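Local coordinates for protein dTDP-4-dehydrorhamnose 3,5-epimerase (Bacillus anthracis str. Ames, PDB 3RYK) that catalyses epimerization at the C3 and C5 positions of the sugar ring of dTDP-4-dehydrorhamnose, a step in dTDP-L-rhamnose biosynthesis, at residues R83-Q88 and S168-N173; A93-I98 and Q134-K139; D107-L112 and K139-G144. One frame throughout, in Å; residues are numbered along the deposited sequence.

Interaction 1 (R83-Q88 and S168-N173); sequences RGLHFQ and SGVLWN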
loop_
_atom_site.group_PDB
_atom_site.type_symbol
_atom_site.label_atom_id
_atom_site.label_comp_id
_atom_site.label_asym_id
_atom_site.label_seq_id
_atom_site.Cartn_x
_atom_site.Cartn_y
_atom_site.Cartn_z
ATOM N N ARG A 83 14.168 10.379 -7.246
ATOM C CA ARG A 83 12.946 11.055 -6.823
ATOM C C ARG A 83 13.269 11.829 -5.529
ATOM O O ARG A 83 13.452 11.217 -4.462
ATOM C CB ARG A 83 11.838 10.040 -6.561
ATOM C CG ARG A 83 11.470 9.127 -7.741
ATOM C CD ARG A 83 10.946 9.857 -8.961
ATOM N NE ARG A 83 10.515 8.880 -9.961
ATOM C CZ ARG A 83 9.922 9.166 -11.116
ATOM N NH1 ARG A 83 9.681 10.429 -11.463
ATOM N NH2 ARG A 83 9.561 8.175 -11.926
ATOM N N GLY A 84 13.355 13.154 -5.619
ATOM C CA GLY A 84 13.668 14.023 -4.468
ATOM C C GLY A 84 14.883 14.925 -4.672
ATOM O O GLY A 84 15.293 15.147 -5.829
ATOM N N LEU A 85 15.474 15.473 -3.597
ATOM C CA LEU A 85 15.055 15.305 -2.178
ATOM C C LEU A 85 13.886 16.241 -1.869
ATOM O O LEU A 85 14.062 17.452 -1.932
ATOM C CB LEU A 85 16.214 15.668 -1.231
ATOM C CG LEU A 85 17.531 14.887 -1.199
ATOM C CD1 LEU A 85 18.572 15.636 -0.370
ATOM C CD2 LEU A 85 17.300 13.475 -0.662
ATOM N N HIS A 86 12.734 15.671 -1.508
ATOM C CA HIS A 86 11.508 16.418 -1.192
ATOM C C HIS A 86 11.231 16.723 0.281
ATOM O O HIS A 86 11.646 15.990 1.169
ATOM C CB HIS A 86 10.297 15.592 -1.680
ATOM C CG HIS A 86 8.966 16.124 -1.228
ATOM N ND1 HIS A 86 8.484 15.933 0.050
ATOM C CD2 HIS A 86 8.001 16.806 -1.889
ATOM C CE1 HIS A 86 7.297 16.501 0.166
ATOM N NE2 HIS A 86 6.978 17.034 -1.000
ATOM N N PHE A 87 10.518 17.821 0.522
ATOM C CA PHE A 87 10.104 18.210 1.865
ATOM C C PHE A 87 9.001 19.232 1.619
ATOM O O PHE A 87 9.113 20.078 0.719
ATOM C CB PHE A 87 11.186 18.714 2.823
ATOM C CG PHE A 87 11.785 20.034 2.465
ATOM C CD1 PHE A 87 11.208 21.214 2.924
ATOM C CD2 PHE A 87 12.946 20.103 1.725
ATOM C CE1 PHE A 87 11.774 22.441 2.612
ATOM C CE2 PHE A 87 13.517 21.325 1.417
ATOM C CZ PHE A 87 12.932 22.492 1.860
ATOM N N GLN A 88 7.918 19.137 2.374
ATOM C CA GLN A 88 6.828 20.075 2.204
ATOM C C GLN A 88 7.009 21.045 3.362
ATOM O O GLN A 88 7.021 20.632 4.522
ATOM C CB GLN A 88 5.477 19.355 2.236
ATOM C CG GLN A 88 4.360 20.160 1.616
ATOM C CD GLN A 88 3.056 19.407 1.533
ATOM O OE1 GLN A 88 2.684 18.940 0.455
ATOM N NE2 GLN A 88 2.406 19.199 2.665
ATOM N N SER A 168 8.539 21.585 -1.869
ATOM C CA SER A 168 9.902 22.103 -2.041
ATOM C C SER A 168 10.915 20.932 -2.065
ATOM O O SER A 168 10.553 19.808 -2.396
ATOM C CB SER A 168 10.214 23.115 -0.931
ATOM O OG SER A 168 11.479 23.743 -1.108
ATOM N N GLY A 169 12.176 21.202 -1.754
ATOM C CA GLY A 169 13.182 20.159 -1.759
ATOM C C GLY A 169 14.628 20.617 -1.713
ATOM O O GLY A 169 14.922 21.804 -1.518
ATOM N N VAL A 170 15.529 19.657 -1.898
ATOM C CA VAL A 170 16.968 19.898 -1.895
ATOM C C VAL A 170 17.573 19.137 -3.087
ATOM O O VAL A 170 17.347 17.935 -3.262
ATOM C CB VAL A 170 17.628 19.458 -0.576
ATOM C CG1 VAL A 170 19.125 19.679 -0.642
ATOM C CG2 VAL A 170 17.017 20.206 0.608
ATOM N N LEU A 171 18.344 19.837 -3.911
ATOM C CA LEU A 171 18.976 19.242 -5.105
ATOM C C LEU A 171 19.762 17.998 -4.699
ATOM O O LEU A 171 20.579 18.046 -3.770
ATOM C CB LEU A 171 19.876 20.265 -5.825
ATOM C CG LEU A 171 20.428 19.916 -7.214
ATOM C CD1 LEU A 171 19.289 19.667 -8.215
ATOM C CD2 LEU A 171 21.337 21.046 -7.725
ATOM N N TRP A 172 19.515 16.913 -5.430
ATOM C CA TRP A 172 20.141 15.611 -5.160
ATOM C C TRP A 172 21.654 15.653 -4.936
ATOM O O TRP A 172 22.151 15.011 -4.008
ATOM C CB TRP A 172 19.837 14.623 -6.304
ATOM C CG TRP A 172 20.559 14.941 -7.567
ATOM C CD1 TRP A 172 20.270 15.930 -8.466
ATOM C CD2 TRP A 172 21.691 14.244 -8.088
ATOM N NE1 TRP A 172 21.175 15.897 -9.505
ATOM C CE2 TRP A 172 22.062 14.876 -9.288
ATOM C CE3 TRP A 172 22.445 13.157 -7.640
ATOM C CZ2 TRP A 172 23.146 14.441 -10.060
ATOM C CZ3 TRP A 172 23.526 12.730 -8.400
ATOM C CH2 TRP A 172 23.868 13.375 -9.600
ATOM N N ASN A 173 22.393 16.398 -5.763
ATOM C CA ASN A 173 23.850 16.440 -5.635
ATOM C C ASN A 173 24.470 17.602 -4.829
ATOM O O ASN A 173 25.659 17.897 -4.975
ATOM C CB ASN A 173 24.495 16.355 -7.013
ATOM C CG ASN A 173 24.160 17.546 -7.883
ATOM O OD1 ASN A 173 23.502 18.486 -7.436
ATOM N ND2 ASN A 173 24.618 17.520 -9.121
HETATM O O HOH W 1 17.144 16.827 -6.967
#

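Interaction 2 (A93-I98 and Q134-K139); sequences AQTKLI and QLLVPK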
loop_
_atom_site.group_PDB
_atom_site.type_symbol
_atom_site.label_atom_id
_atom_site.label_comp_id
_atom_site.label_asym_id
_atom_site.label_seq_id
_atom_site.Cartn_x
_atom_site.Cartn_y
_atom_site.Cartn_z
ATOM N N ALA A 93 3.816 20.464 6.820
ATOM C CA ALA A 93 4.901 19.479 6.882
ATOM C C ALA A 93 4.274 18.089 6.935
ATOM O O ALA A 93 3.205 17.906 7.534
ATOM C CB ALA A 93 5.809 19.708 8.091
ATOM N N GLN A 94 4.935 17.127 6.294
ATOM C CA GLN A 94 4.460 15.741 6.240
ATOM C C GLN A 94 5.363 14.686 6.865
ATOM O O GLN A 94 6.578 14.677 6.644
ATOM C CB GLN A 94 4.333 15.321 4.776
ATOM C CG GLN A 94 3.249 15.985 3.934
ATOM C CD GLN A 94 3.427 15.674 2.458
ATOM O OE1 GLN A 94 4.531 15.787 1.926
ATOM N NE2 GLN A 94 2.340 15.336 1.781
ATOM N N THR A 95 4.754 13.804 7.655
ATOM C CA THR A 95 5.456 12.685 8.252
ATOM C C THR A 95 5.228 11.684 7.132
ATOM O O THR A 95 4.120 11.628 6.581
ATOM C CB THR A 95 4.748 12.124 9.485
ATOM O OG1 THR A 95 4.596 13.151 10.462
ATOM C CG2 THR A 95 5.531 10.956 10.070
ATOM N N LYS A 96 6.251 10.927 6.758
ATOM C CA LYS A 96 6.112 9.933 5.696
ATOM C C LYS A 96 6.491 8.559 6.231
ATOM O O LYS A 96 7.213 8.477 7.214
ATOM C CB LYS A 96 6.993 10.279 4.510
ATOM C CG LYS A 96 6.690 11.630 3.893
ATOM C CD LYS A 96 7.561 11.892 2.696
ATOM C CE LYS A 96 7.285 13.259 2.104
ATOM N NZ LYS A 96 8.143 13.484 0.913
ATOM N N LEU A 97 6.002 7.508 5.573
ATOM C CA LEU A 97 6.282 6.099 5.948
ATOM C C LEU A 97 6.381 5.420 4.593
ATOM O O LEU A 97 5.382 5.208 3.919
ATOM C CB LEU A 97 5.179 5.542 6.834
ATOM C CG LEU A 97 5.322 4.138 7.430
ATOM C CD1 LEU A 97 6.538 4.045 8.333
ATOM C CD2 LEU A 97 4.059 3.894 8.221
ATOM N N ILE A 98 7.605 5.080 4.213
ATOM C CA ILE A 98 7.891 4.507 2.918
ATOM C C ILE A 98 8.302 3.049 2.875
ATOM O O ILE A 98 9.014 2.572 3.748
ATOM C CB ILE A 98 9.078 5.278 2.279
ATOM C CG1 ILE A 98 8.821 6.799 2.156
ATOM C CG2 ILE A 98 9.424 4.709 0.898
ATOM C CD1 ILE A 98 9.311 7.655 3.295
ATOM N N GLN A 134 10.602 -0.660 6.011
ATOM C CA GLN A 134 9.915 0.616 5.907
ATOM C C GLN A 134 10.718 1.659 6.646
ATOM O O GLN A 134 11.510 1.351 7.516
ATOM C CB GLN A 134 8.496 0.516 6.468
ATOM C CG GLN A 134 7.691 -0.643 5.856
ATOM C CD GLN A 134 6.208 -0.623 6.193
ATOM O OE1 GLN A 134 5.660 0.383 6.654
ATOM N NE2 GLN A 134 5.544 -1.739 5.936
ATOM N N LEU A 135 10.562 2.906 6.234
ATOM C CA LEU A 135 11.275 3.995 6.874
ATOM C C LEU A 135 10.265 5.053 7.292
ATOM O O LEU A 135 9.430 5.469 6.481
ATOM C CB LEU A 135 12.291 4.594 5.907
ATOM C CG LEU A 135 13.154 5.723 6.451
ATOM C CD1 LEU A 135 14.049 5.241 7.584
ATOM C CD2 LEU A 135 13.997 6.303 5.320
ATOM N N LEU A 136 10.326 5.464 8.560
ATOM C CA LEU A 136 9.447 6.476 9.111
ATOM C C LEU A 136 10.302 7.740 9.029
ATOM O O LEU A 136 11.336 7.838 9.690
ATOM C CB LEU A 136 9.043 6.146 10.558
ATOM C CG LEU A 136 8.014 7.052 11.267
ATOM C CD1 LEU A 136 8.512 8.487 11.501
ATOM C CD2 LEU A 136 6.708 7.049 10.499
ATOM N N VAL A 137 9.895 8.670 8.159
ATOM C CA VAL A 137 10.595 9.927 7.959
ATOM C C VAL A 137 9.817 11.012 8.729
ATOM O O VAL A 137 8.697 11.377 8.341
ATOM C CB VAL A 137 10.658 10.327 6.473
ATOM C CG1 VAL A 137 11.619 11.496 6.290
ATOM C CG2 VAL A 137 11.102 9.154 5.604
ATOM N N PRO A 138 10.403 11.541 9.812
ATOM C CA PRO A 138 9.683 12.555 10.557
ATOM C C PRO A 138 9.568 13.890 9.836
ATOM O O PRO A 138 10.174 14.090 8.781
ATOM C CB PRO A 138 10.560 12.773 11.810
ATOM C CG PRO A 138 11.632 11.781 11.774
ATOM C CD PRO A 138 11.727 11.248 10.397
ATOM N N LYS A 139 8.767 14.784 10.412
ATOM C CA LYS A 139 8.608 16.126 9.870
ATOM C C LYS A 139 9.956 16.810 10.127
ATOM O O LYS A 139 10.630 16.489 11.104
ATOM C CB LYS A 139 7.467 16.873 10.567
ATOM C CG LYS A 139 6.097 16.295 10.295
ATOM C CD LYS A 139 5.021 17.071 11.000
ATOM C CE LYS A 139 3.649 16.577 10.603
ATOM N NZ LYS A 139 2.562 17.364 11.221
HETATM O O HOH W 2 1.679 19.021 9.456
HETATM O O HOH W 3 9.044 13.657 6.200
HETATM O O HOH W 4 6.849 13.406 12.223
#

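Interaction 3 (D107-L112 and K139-G144); sequences DVIVDL and KGFAHG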
loop_
_atom_site.group_PDB
_atom_site.type_symbol
_atom_site.label_atom_id
_atom_site.label_comp_id
_atom_site.label_asym_id
_atom_site.label_seq_id
_atom_site.Cartn_x
_atom_site.Cartn_y
_atom_site.Cartn_z
ATOM N N ASP A 107 17.402 4.824 -0.262
ATOM C CA ASP A 107 16.673 5.956 0.250
ATOM C C ASP A 107 17.487 6.797 1.219
ATOM O O ASP A 107 18.123 6.275 2.142
ATOM C CB ASP A 107 15.405 5.401 0.882
ATOM C CG ASP A 107 14.425 6.466 1.272
ATOM O OD1 ASP A 107 14.741 7.373 2.077
ATOM O OD2 ASP A 107 13.291 6.352 0.772
ATOM N N VAL A 108 17.442 8.112 1.022
ATOM C CA VAL A 108 18.188 9.021 1.854
ATOM C C VAL A 108 17.263 10.001 2.561
ATOM O O VAL A 108 16.244 10.418 1.995
ATOM C CB VAL A 108 19.146 9.890 0.999
ATOM C CG1 VAL A 108 19.779 11.034 1.846
ATOM C CG2 VAL A 108 20.213 9.032 0.323
ATOM N N ILE A 109 17.611 10.329 3.800
ATOM C CA ILE A 109 16.850 11.296 4.576
ATOM C C ILE A 109 17.886 12.238 5.153
ATOM O O ILE A 109 18.987 11.811 5.495
ATOM C CB ILE A 109 15.900 10.705 5.686
ATOM C CG1 ILE A 109 16.664 10.108 6.866
ATOM C CG2 ILE A 109 14.931 9.696 5.077
ATOM C CD1 ILE A 109 15.745 9.544 7.925
ATOM N N VAL A 110 17.534 13.524 5.214
ATOM C CA VAL A 110 18.413 14.563 5.738
ATOM C C VAL A 110 17.669 15.339 6.842
ATOM O O VAL A 110 16.532 15.765 6.645
ATOM C CB VAL A 110 18.789 15.561 4.613
ATOM C CG1 VAL A 110 19.897 16.503 5.113
ATOM C CG2 VAL A 110 19.253 14.831 3.342
ATOM N N ASP A 111 18.304 15.506 8.002
ATOM C CA ASP A 111 17.691 16.224 9.133
ATOM C C ASP A 111 17.879 17.727 8.860
ATOM O O ASP A 111 19.014 18.227 8.859
ATOM C CB ASP A 111 18.334 15.788 10.469
ATOM C CG ASP A 111 17.659 16.408 11.702
ATOM O OD1 ASP A 111 16.854 17.353 11.550
ATOM O OD2 ASP A 111 17.920 15.941 12.851
ATOM N N LEU A 112 16.778 18.437 8.617
ATOM C CA LEU A 112 16.854 19.885 8.342
ATOM C C LEU A 112 16.370 20.765 9.501
ATOM O O LEU A 112 16.117 21.957 9.326
ATOM C CB LEU A 112 16.120 20.225 7.040
ATOM C CG LEU A 112 16.693 19.605 5.762
ATOM C CD1 LEU A 112 16.030 20.173 4.515
ATOM C CD2 LEU A 112 18.176 19.826 5.706
ATOM N N LYS A 139 8.767 14.784 10.412
ATOM C CA LYS A 139 8.608 16.126 9.870
ATOM C C LYS A 139 9.956 16.810 10.127
ATOM O O LYS A 139 10.630 16.489 11.104
ATOM C CB LYS A 139 7.467 16.873 10.567
ATOM C CG LYS A 139 6.097 16.295 10.295
ATOM C CD LYS A 139 5.021 17.071 11.000
ATOM C CE LYS A 139 3.649 16.577 10.603
ATOM N NZ LYS A 139 2.562 17.364 11.221
ATOM N N GLY A 140 10.362 17.733 9.248
ATOM C CA GLY A 140 11.638 18.429 9.403
ATOM C C GLY A 140 12.801 17.778 8.672
ATOM O O GLY A 140 13.966 18.158 8.868
ATOM N N PHE A 141 12.477 16.791 7.840
ATOM C CA PHE A 141 13.439 16.045 7.033
ATOM C C PHE A 141 13.190 16.129 5.534
ATOM O O PHE A 141 12.046 16.306 5.086
ATOM C CB PHE A 141 13.393 14.539 7.391
ATOM C CG PHE A 141 14.020 14.187 8.713
ATOM C CD1 PHE A 141 15.255 13.536 8.757
ATOM C CD2 PHE A 141 13.413 14.531 9.904
ATOM C CE1 PHE A 141 15.859 13.204 9.967
ATOM C CE2 PHE A 141 14.004 14.212 11.122
ATOM C CZ PHE A 141 15.231 13.550 11.155
ATOM N N ALA A 142 14.277 16.007 4.768
ATOM C CA ALA A 142 14.230 15.995 3.321
ATOM C C ALA A 142 14.261 14.494 3.052
ATOM O O ALA A 142 14.908 13.734 3.811
ATOM C CB ALA A 142 15.423 16.665 2.711
ATOM N N HIS A 143 13.565 14.071 2.004
ATOM C CA HIS A 143 13.475 12.668 1.610
ATOM C C HIS A 143 13.517 12.456 0.115
ATOM O O HIS A 143 12.810 13.145 -0.653
ATOM C CB HIS A 143 12.175 12.030 2.100
ATOM C CG HIS A 143 11.888 10.709 1.452
ATOM N ND1 HIS A 143 10.990 10.562 0.416
ATOM C CD2 HIS A 143 12.429 9.485 1.652
ATOM C CE1 HIS A 143 10.971 9.303 0.021
ATOM N NE2 HIS A 143 11.841 8.629 0.749
ATOM N N GLY A 144 14.320 11.476 -0.295
ATOM C CA GLY A 144 14.463 11.119 -1.696
ATOM C C GLY A 144 15.021 9.727 -1.834
ATOM O O GLY A 144 15.433 9.122 -0.832
#

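Interaction 1 (R83-Q88 and S168-N173)
The Phe87 ring lies against the backbone of Ser168 and Gly169. Over one face sits Ser168 CB, displaced toward the rim; it stands 4.2 Å from the ring centroid and 23° off the normal, the geometry of a CH-pi contact. At the edge, Phe87 CE2 meets the methyl Val170 CG2 at 3.8 Å. The first torsion of Phe87 (chi1 68°) sets CG between the backbone N and the carbonyl carbon, and this carries the ring over to Ser168 and Gly169. The second flat group, the Trp172 indole, has Asn173 CB above its centre and water 1 in plane at its edge. That water bridges the segments: it donates to Gly84 O at 2.7 Å and accepts from Trp172 N at 2.8 Å.

Two backbone bonds between the segments are clear. Leu85 N donates to Val170 O at 3.1 Å, with an N-H...O angle of 147°, and Ser168 N donates to Phe87 O at 3.0 Å. A third, Val170 N to Leu85 O, is doubtful because that oxygen is modelled too close to a neighbour. Beside this pairing Leu85 CD1 packs on Val170 CB at 3.9 Å, the side chains crossing at a slant. Leu85 follows Gly84 through a cis peptide bond.

On its other side, strand 82-88 bonds to strand 141-147, and Arg83 near its start touches the bound pyrophosphate. The short, weakly bonded strand 167-169 is an outermost strand, within this chain, of a five-stranded antiparallel sheet in the jelly-roll-like fold, placed beside the pyrophosphate pocket to which Asp167 and Ser189 belong.

Interaction 2 (A93-I98 and Q134-K139)
Leu97 and Leu136 meet across a non-hydrogen-bonded pair of an antiparallel strand pairing, in the larger sheet of the jelly-roll-like fold; the strand axes run at 167°. Their side chains slant across each other, with Leu97 CD1 3.7 Å from Leu136 CD2. Leu97 CG also faces Gln134 OE1, while the amide nitrogen of Gln134 is bonded to Ser53 O. On the other face Ile98 and Val137 meet methyl to methyl: a chi1 of -57° places CG1 of Ile98 beside its backbone N, and from there Ile98 CD1 reaches to 3.3 Å from Val137 CG2, tighter than usual van der Waals contact. The flanking backbone bonds are regular, Lys96 N to Val137 O at 2.9 Å being nearly straight (171°).

Beyond the strands the pairing becomes water-mediated. The extended Lys139 chain crosses Thr95 at about a right angle, bringing Lys139 CG to 3.5 Å from Thr95 OG1. Water 4 donates to that hydroxyl and accepts from Lys139 N. At the far end of the lysine, water 2 accepts from Lys139 NZ at 2.6 Å and donates to Ala93 O at 2.7 Å.

Interaction 3 (D107-L112 and K139-G144)
His143 NE2 donates to Asp107 OD2 at 2.7 Å, a His-carboxylate hydrogen bond with an N-H...O angle of 146°. The oxygen is approached on its syn side and lies close to the imidazole plane, although the carboxylate and ring planes are turned 33° from each other. Both groups reach this position with CG anti to the backbone N (chi1 -171° for Asp107). Ile109 CG2 sits near the same ring's plane at its edge, 4.2 Å from His143 CD2, and Lys96 and Ile98 of strand 96-100 also touch the histidine.

At the other end of the strands the Asp111 carboxylate stacks on the Phe141 ring with the two planes nearly parallel, though the side chains cross at a slant. Asp111 CA stands over one ring face, 3.9 Å from the centroid in a CH-pi contact, while Lys139 O lies in plane at the ring edge. Asp111 OD2 is in turn gripped by a salt bridge to Arg113 and by the hydroxyls of Ser116 and Thr118, which probably fixes the rotation of the carboxylate.

These two clusters share one face of an antiparallel strand pair in the five-stranded sheet of the jelly-roll-like fold. Val108 and Gly144 bond in both directions (Val108 N to Gly144 O, 2.9 Å), as do Val110 and Ala142. Leu112 N continues the pattern to Gly140 O at 2.8 Å, past the end of the strands. On the opposite face Ala142 CB touches both Val110 CB and Leu112 CD1, each at 4.0 Å, from directions nearly at right angles. Further out, strand 122-128 flanks the pair through backbone bonds to Asp107 and Ile109, and His143 is bonded through its backbone to His86.

How the interactions relate
Interactions 1 and 3 belong to the same five-stranded antiparallel sheet, with centres 8 Å apart: strands 82-88 and 141-147 are neighbours in it, so the pairs 104-111/141-147 and 82-88/167-169 are adjoining parts of one surface. Interaction 2 lies in the other sheet, its centre about 9 Å from that of interaction 3 and 14 Å from that of interaction 1. Leu135 and Val137 pack on Ile109, and Ile98 on His143, joining the two sheets of the jelly-roll-like fold. Along the chain, interactions 2 and 3 alternate, share Lys139, and both nest inside the loop closed by interaction 1. The Lys96 and His143 side chains stay about 9 and 10 Å from the pyrophosphate, which touches Arg83.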